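Local coordinates for protein LbaCas13a H328A (C2c2) (Lachnospiraceae bacterium NK4A179, PDB 5WLH) that binds a CRISPR precursor guide RNA and, as a Cas13a nuclease, probably uses the guide to recognise and cut target RNA, at residues S482-S486 against F487-L491; H926-K929 against Q930-D934. All coordinates share one frame; numbering follows the deposited sequence.

Contact 1. Residues S482-S486 against F487-L491. With nucleotides of chain B.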
# COMPACT_ATOMS: atom_id res chain seq x y z
N SER A 482 17.38 12.53 23.10
CA SER A 482 16.62 13.77 23.13
C SER A 482 15.32 13.68 22.35
O SER A 482 14.62 14.70 22.22
CB SER A 482 17.48 14.92 22.59
OG SER A 482 18.48 15.25 23.54
N GLY A 483 14.97 12.52 21.83
CA GLY A 483 13.65 12.28 21.29
C GLY A 483 13.66 12.05 19.79
O GLY A 483 14.67 12.18 19.10
N ILE A 484 12.48 11.68 19.31
CA ILE A 484 12.23 11.24 17.94
C ILE A 484 11.48 12.34 17.19
O ILE A 484 10.51 12.90 17.72
CB ILE A 484 11.40 9.94 17.93
CG1 ILE A 484 12.14 8.83 18.68
CG2 ILE A 484 11.08 9.53 16.49
CD1 ILE A 484 11.22 7.67 19.07
N SER A 485 11.89 12.61 15.96
CA SER A 485 11.19 13.55 15.10
C SER A 485 10.31 12.80 14.11
O SER A 485 10.47 11.60 13.87
CB SER A 485 12.18 14.43 14.34
OG SER A 485 12.76 13.68 13.26
N SER A 486 9.39 13.53 13.50
CA SER A 486 8.59 12.90 12.45
C SER A 486 9.46 12.49 11.27
O SER A 486 9.23 11.45 10.67
CB SER A 486 7.45 13.83 12.02
OG SER A 486 7.92 15.10 11.63
N PHE A 487 10.49 13.28 10.95
CA PHE A 487 11.39 12.90 9.86
C PHE A 487 12.06 11.56 10.14
O PHE A 487 12.27 10.77 9.22
CB PHE A 487 12.46 13.98 9.66
CG PHE A 487 11.89 15.34 9.40
CD1 PHE A 487 11.39 15.67 8.15
CD2 PHE A 487 11.83 16.28 10.41
CE1 PHE A 487 10.84 16.93 7.90
CE2 PHE A 487 11.29 17.54 10.18
CZ PHE A 487 10.81 17.87 8.91
N ASP A 488 12.42 11.31 11.41
CA ASP A 488 13.01 10.02 11.79
C ASP A 488 12.11 8.87 11.37
O ASP A 488 12.57 7.85 10.86
CB ASP A 488 13.23 9.95 13.31
CG ASP A 488 14.33 10.85 13.80
OD1 ASP A 488 15.28 11.10 13.04
OD2 ASP A 488 14.26 11.29 14.96
N TYR A 489 10.81 9.01 11.63
CA TYR A 489 9.88 7.94 11.29
C TYR A 489 9.62 7.86 9.80
O TYR A 489 9.34 6.78 9.27
CB TYR A 489 8.59 8.12 12.07
CG TYR A 489 8.58 7.35 13.39
CD1 TYR A 489 9.76 7.13 14.09
CD2 TYR A 489 7.40 6.86 13.92
CE1 TYR A 489 9.75 6.41 15.30
CE2 TYR A 489 7.37 6.15 15.12
CZ TYR A 489 8.55 5.93 15.80
OH TYR A 489 8.51 5.23 16.97
N GLU A 490 9.70 8.98 9.09
CA GLU A 490 9.64 8.90 7.63
C GLU A 490 10.78 8.03 7.10
O GLU A 490 10.57 7.19 6.22
CB GLU A 490 9.67 10.30 7.03
CG GLU A 490 8.43 11.12 7.30
CD GLU A 490 8.42 12.38 6.48
OE1 GLU A 490 7.79 12.39 5.40
OE2 GLU A 490 9.09 13.35 6.93
N LEU A 491 11.98 8.22 7.63
CA LEU A 491 13.11 7.39 7.21
C LEU A 491 12.86 5.92 7.52
O LEU A 491 13.14 5.05 6.69
CB LEU A 491 14.39 7.86 7.90
CG LEU A 491 14.97 9.21 7.45
CD1 LEU A 491 16.11 9.58 8.38
CD2 LEU A 491 15.48 9.12 6.02
P A B 26 3.16 8.35 6.59
OP1 A B 26 3.09 6.88 6.35
OP2 A B 26 1.96 9.18 6.79
O5' A B 26 4.10 8.59 7.85
C5' A B 26 5.26 7.80 8.10
C4' A B 26 5.56 7.80 9.57
O4' A B 26 5.99 9.14 9.96
C3' A B 26 4.36 7.48 10.45
O3' A B 26 4.81 6.88 11.66
C2' A B 26 3.80 8.87 10.74
O2' A B 26 2.96 8.96 11.87
C1' A B 26 5.08 9.69 10.89
N9 A B 26 4.86 11.08 10.50
C8 A B 26 4.98 11.61 9.24
N7 A B 26 4.66 12.89 9.20
C5 A B 26 4.32 13.20 10.50
C6 A B 26 3.91 14.41 11.09
N6 A B 26 3.77 15.53 10.36
N1 A B 26 3.62 14.39 12.40
C2 A B 26 3.77 13.25 13.09
N3 A B 26 4.16 12.06 12.64
C4 A B 26 4.43 12.10 11.32
P A B 25 1.79 13.74 5.06
OP1 A B 25 2.82 14.82 5.22
OP2 A B 25 0.43 14.09 4.60
O5' A B 25 2.40 12.67 4.06
C5' A B 25 1.76 11.42 3.83
C4' A B 25 2.76 10.30 3.83
O4' A B 25 3.56 10.35 2.61
C3' A B 25 3.76 10.31 4.99
O3' A B 25 4.01 8.97 5.39
C2' A B 25 5.03 10.84 4.35
O2' A B 25 6.22 10.44 5.01
C1' A B 25 4.93 10.24 2.96
N9 A B 25 5.77 10.89 1.97
C8 A B 25 6.15 12.22 1.94
N7 A B 25 6.97 12.49 0.96
C5 A B 25 7.15 11.27 0.32
C6 A B 25 7.91 10.90 -0.79
N6 A B 25 8.65 11.77 -1.48
N1 A B 25 7.89 9.60 -1.16
C2 A B 25 7.14 8.73 -0.47
N3 A B 25 6.39 8.98 0.60
C4 A B 25 6.43 10.27 0.94
P U B 27 3.88 5.81 12.42
OP1 U B 27 2.67 6.48 12.90
OP2 U B 27 4.69 5.06 13.41
O5' U B 27 3.46 4.82 11.26
C5' U B 27 2.74 3.64 11.55
C4' U B 27 1.97 3.24 10.32
O4' U B 27 0.82 4.11 10.19
C3' U B 27 2.75 3.37 8.99
O3' U B 27 2.45 2.26 8.17
C2' U B 27 2.10 4.59 8.35
O2' U B 27 2.19 4.62 6.93
C1' U B 27 0.67 4.42 8.84
N1 U B 27 -0.24 5.55 8.63
C2 U B 27 -1.58 5.22 8.45
O2 U B 27 -1.99 4.08 8.54
N3 U B 27 -2.42 6.28 8.20
C4 U B 27 -2.04 7.61 8.11
O4 U B 27 -2.91 8.46 7.87
C5 U B 27 -0.64 7.85 8.28
C6 U B 27 0.20 6.84 8.52
O HOH W 1 15.62 13.01 16.36
O HOH W 2 15.41 13.98 13.19
O HOH W 3 8.05 14.84 8.95

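Contact 2. Residues H926-K929 against Q930-D934. With nucleotides of chain B.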
# COMPACT_ATOMS: atom_id res chain seq x y z
N HIS A 926 13.74 2.93 -6.78
CA HIS A 926 13.66 4.35 -7.12
C HIS A 926 12.83 5.12 -6.12
O HIS A 926 13.18 6.25 -5.74
CB HIS A 926 13.04 4.52 -8.49
CG HIS A 926 13.84 3.92 -9.59
ND1 HIS A 926 13.30 3.64 -10.83
CD2 HIS A 926 15.14 3.54 -9.65
CE1 HIS A 926 14.23 3.11 -11.60
NE2 HIS A 926 15.35 3.04 -10.92
N SER A 927 11.68 4.56 -5.74
CA SER A 927 10.79 5.23 -4.80
C SER A 927 11.46 5.38 -3.45
O SER A 927 11.34 6.42 -2.79
CB SER A 927 9.47 4.45 -4.68
OG SER A 927 8.73 4.53 -5.89
N TYR A 928 12.19 4.35 -3.02
CA TYR A 928 12.97 4.44 -1.79
C TYR A 928 13.96 5.60 -1.85
O TYR A 928 14.06 6.41 -0.93
CB TYR A 928 13.69 3.12 -1.54
CG TYR A 928 14.71 3.20 -0.43
CD1 TYR A 928 14.31 3.11 0.89
CD2 TYR A 928 16.05 3.38 -0.70
CE1 TYR A 928 15.20 3.21 1.91
CE2 TYR A 928 16.98 3.47 0.33
CZ TYR A 928 16.53 3.37 1.64
OH TYR A 928 17.39 3.45 2.70
N LYS A 929 14.74 5.66 -2.94
CA LYS A 929 15.80 6.66 -3.00
C LYS A 929 15.22 8.07 -2.98
O LYS A 929 15.74 8.95 -2.29
CB LYS A 929 16.64 6.44 -4.26
CG LYS A 929 17.85 7.38 -4.35
CD LYS A 929 18.65 7.11 -5.62
CE LYS A 929 19.91 7.98 -5.66
NZ LYS A 929 20.91 7.49 -6.64
N GLN A 930 14.13 8.28 -3.71
CA GLN A 930 13.51 9.60 -3.76
C GLN A 930 12.91 9.98 -2.42
O GLN A 930 12.98 11.14 -2.02
CB GLN A 930 12.42 9.63 -4.83
CG GLN A 930 12.06 11.05 -5.27
CD GLN A 930 11.05 11.73 -4.38
OE1 GLN A 930 10.27 11.06 -3.68
NE2 GLN A 930 11.01 13.07 -4.43
N TYR A 931 12.28 9.02 -1.73
CA TYR A 931 11.69 9.29 -0.43
C TYR A 931 12.76 9.71 0.57
O TYR A 931 12.64 10.73 1.25
CB TYR A 931 10.93 8.04 0.04
CG TYR A 931 10.02 8.15 1.25
CD1 TYR A 931 9.68 9.37 1.82
CD2 TYR A 931 9.50 6.99 1.81
CE1 TYR A 931 8.84 9.43 2.94
CE2 TYR A 931 8.67 7.04 2.89
CZ TYR A 931 8.35 8.25 3.47
OH TYR A 931 7.53 8.23 4.57
N VAL A 932 13.86 8.97 0.62
CA VAL A 932 14.93 9.32 1.54
C VAL A 932 15.47 10.70 1.21
O VAL A 932 15.70 11.53 2.10
CB VAL A 932 16.03 8.24 1.51
CG1 VAL A 932 17.27 8.71 2.26
CG2 VAL A 932 15.50 6.90 2.09
N TRP A 933 15.68 10.98 -0.08
CA TRP A 933 16.15 12.31 -0.47
C TRP A 933 15.17 13.39 -0.01
O TRP A 933 15.57 14.43 0.51
CB TRP A 933 16.34 12.35 -1.99
CG TRP A 933 16.54 13.72 -2.62
CD1 TRP A 933 17.74 14.36 -2.84
CD2 TRP A 933 15.52 14.59 -3.13
NE1 TRP A 933 17.52 15.58 -3.46
CE2 TRP A 933 16.17 15.75 -3.63
CE3 TRP A 933 14.13 14.51 -3.20
CZ2 TRP A 933 15.47 16.80 -4.21
CZ3 TRP A 933 13.43 15.56 -3.76
CH2 TRP A 933 14.10 16.70 -4.27
N ASP A 934 13.87 13.13 -0.19
CA ASP A 934 12.87 14.14 0.13
C ASP A 934 12.80 14.40 1.63
O ASP A 934 12.59 15.54 2.06
CB ASP A 934 11.51 13.69 -0.42
CG ASP A 934 10.48 14.79 -0.34
OD1 ASP A 934 10.64 15.80 -1.06
OD2 ASP A 934 9.51 14.65 0.44
P A B 25 1.79 13.74 5.06
OP1 A B 25 2.82 14.82 5.22
OP2 A B 25 0.43 14.09 4.60
O5' A B 25 2.40 12.67 4.06
C5' A B 25 1.76 11.42 3.83
C4' A B 25 2.76 10.30 3.83
O4' A B 25 3.56 10.35 2.61
C3' A B 25 3.76 10.31 4.99
O3' A B 25 4.01 8.97 5.39
C2' A B 25 5.03 10.84 4.35
O2' A B 25 6.22 10.44 5.01
C1' A B 25 4.93 10.24 2.96
N9 A B 25 5.77 10.89 1.97
C8 A B 25 6.15 12.22 1.94
N7 A B 25 6.97 12.49 0.96
C5 A B 25 7.15 11.27 0.32
C6 A B 25 7.91 10.90 -0.79
N6 A B 25 8.65 11.77 -1.48
N1 A B 25 7.89 9.60 -1.16
C2 A B 25 7.14 8.73 -0.47
N3 A B 25 6.39 8.98 0.60
C4 A B 25 6.43 10.27 0.94

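Contact 1. Residues S482-S486 against F487-L491
Ser485 and Asp488 face each other across the first turn of helix 486-517 and trade bonds in both directions. Asp488 N donates to Ser485 OG at 3.0 Å, and Ser485 N returns a 2.9 Å bond to Asp488 OD2 with an N-H...O angle of 180°. That carboxylate oxygen is met from above its plane, about 40° out of it. The serine hydroxyl can reach inward because it sits between its own backbone N and carbonyl carbon (chi1 76°). Just before the cap, Ile484 CG2 comes obliquely against one side of the Tyr489 ring, 3.6 Å from CE1. On the CD2 side of that ring comes the RNA, with OP2 of U27 of chain B 3.3 Å from CD2; Lys453 also makes a cation-pi contact with the ring. Ser486 CB packs against the base of A26 of chain B, while its OG takes a bond from Val26 N on strand 22-28. The same OG shares a water with Glu490 OE2, and this water lies over the rim of one Phe487 ring face. Glu490 OE1 then accepts a short 2.5 Å bond from O2' of A25 of chain B, with Arg938 as its salt-bridge partner. The reciprocal Ser485-Asp488 pair is a capping box, with Ser485 as N-cap, starting a helix whose first turn touches the pre-crRNA through a sugar hydroxyl, a phosphate oxygen and one base.

Contact 2. Residues H926-K929 against Q930-D934
Tyr931, one turn beyond Ser927, donates its OH to O2' of A25 of chain B at 2.6 Å, a hydroxyl that Glu490 also holds. Both segments belong to the continuous alpha-helix 915-941, and this part of it forms a nucleotide-binding face. The adenine lies over one face of the Tyr931 ring, with N3 above the ring centre and 3.3 Å from its plane. The base edge is read as well: N6 of A25 donates to Gln930 OE1 over 2.8 Å in an almost straight line (174°). Gln930 reaches it through a bend at chi2 (-85°), which folds the carboxamide back toward the base. Replacing Tyr931 with a leucine would remove ring and hydroxyl together, so the adenine would probably lose its flat support and O2' its donor. Underneath, the helix is regular: Gln930 N bonds to His926 O, and Tyr931 N bonds to Ser927 O at 3.0 Å, which fixes the backbone from which the Gln930 and Tyr931 side chains spring. The extended Lys929 chain carries NZ to a salt bridge with Glu670. Tyr928 and Val932, by contrast, pack against helix 486-517, the tyrosine on Leu498 and the valine on Ala494. Within that pair a CH-pi contact forms, Val932 CG2 standing over the Tyr928 ring face 3.9 Å from its centroid and 21° off the normal.

Overall arrangement
Contacts 1 and 2 lie on two helices, 486-517 and 915-941, that pack together beside the bound guide RNA, their centres about 16 Å apart. They meet directly where Leu491 CD2 comes within 4.2 Å of Val932 CG1 and where Glu490 O lies 3.6 Å from Tyr931 OH. Nucleotide A25 of chain B joins them: its sugar reaches both contacts, while its base lies chiefly against Tyr931 and Gln930 of 926-934. A26 and U27 carry the chain on past the helix start at 482-491. Arg938, one turn beyond contact 2, makes a second link, its NH2 paired with Glu490 and its NE with Asp934, so these two acids share one arginine.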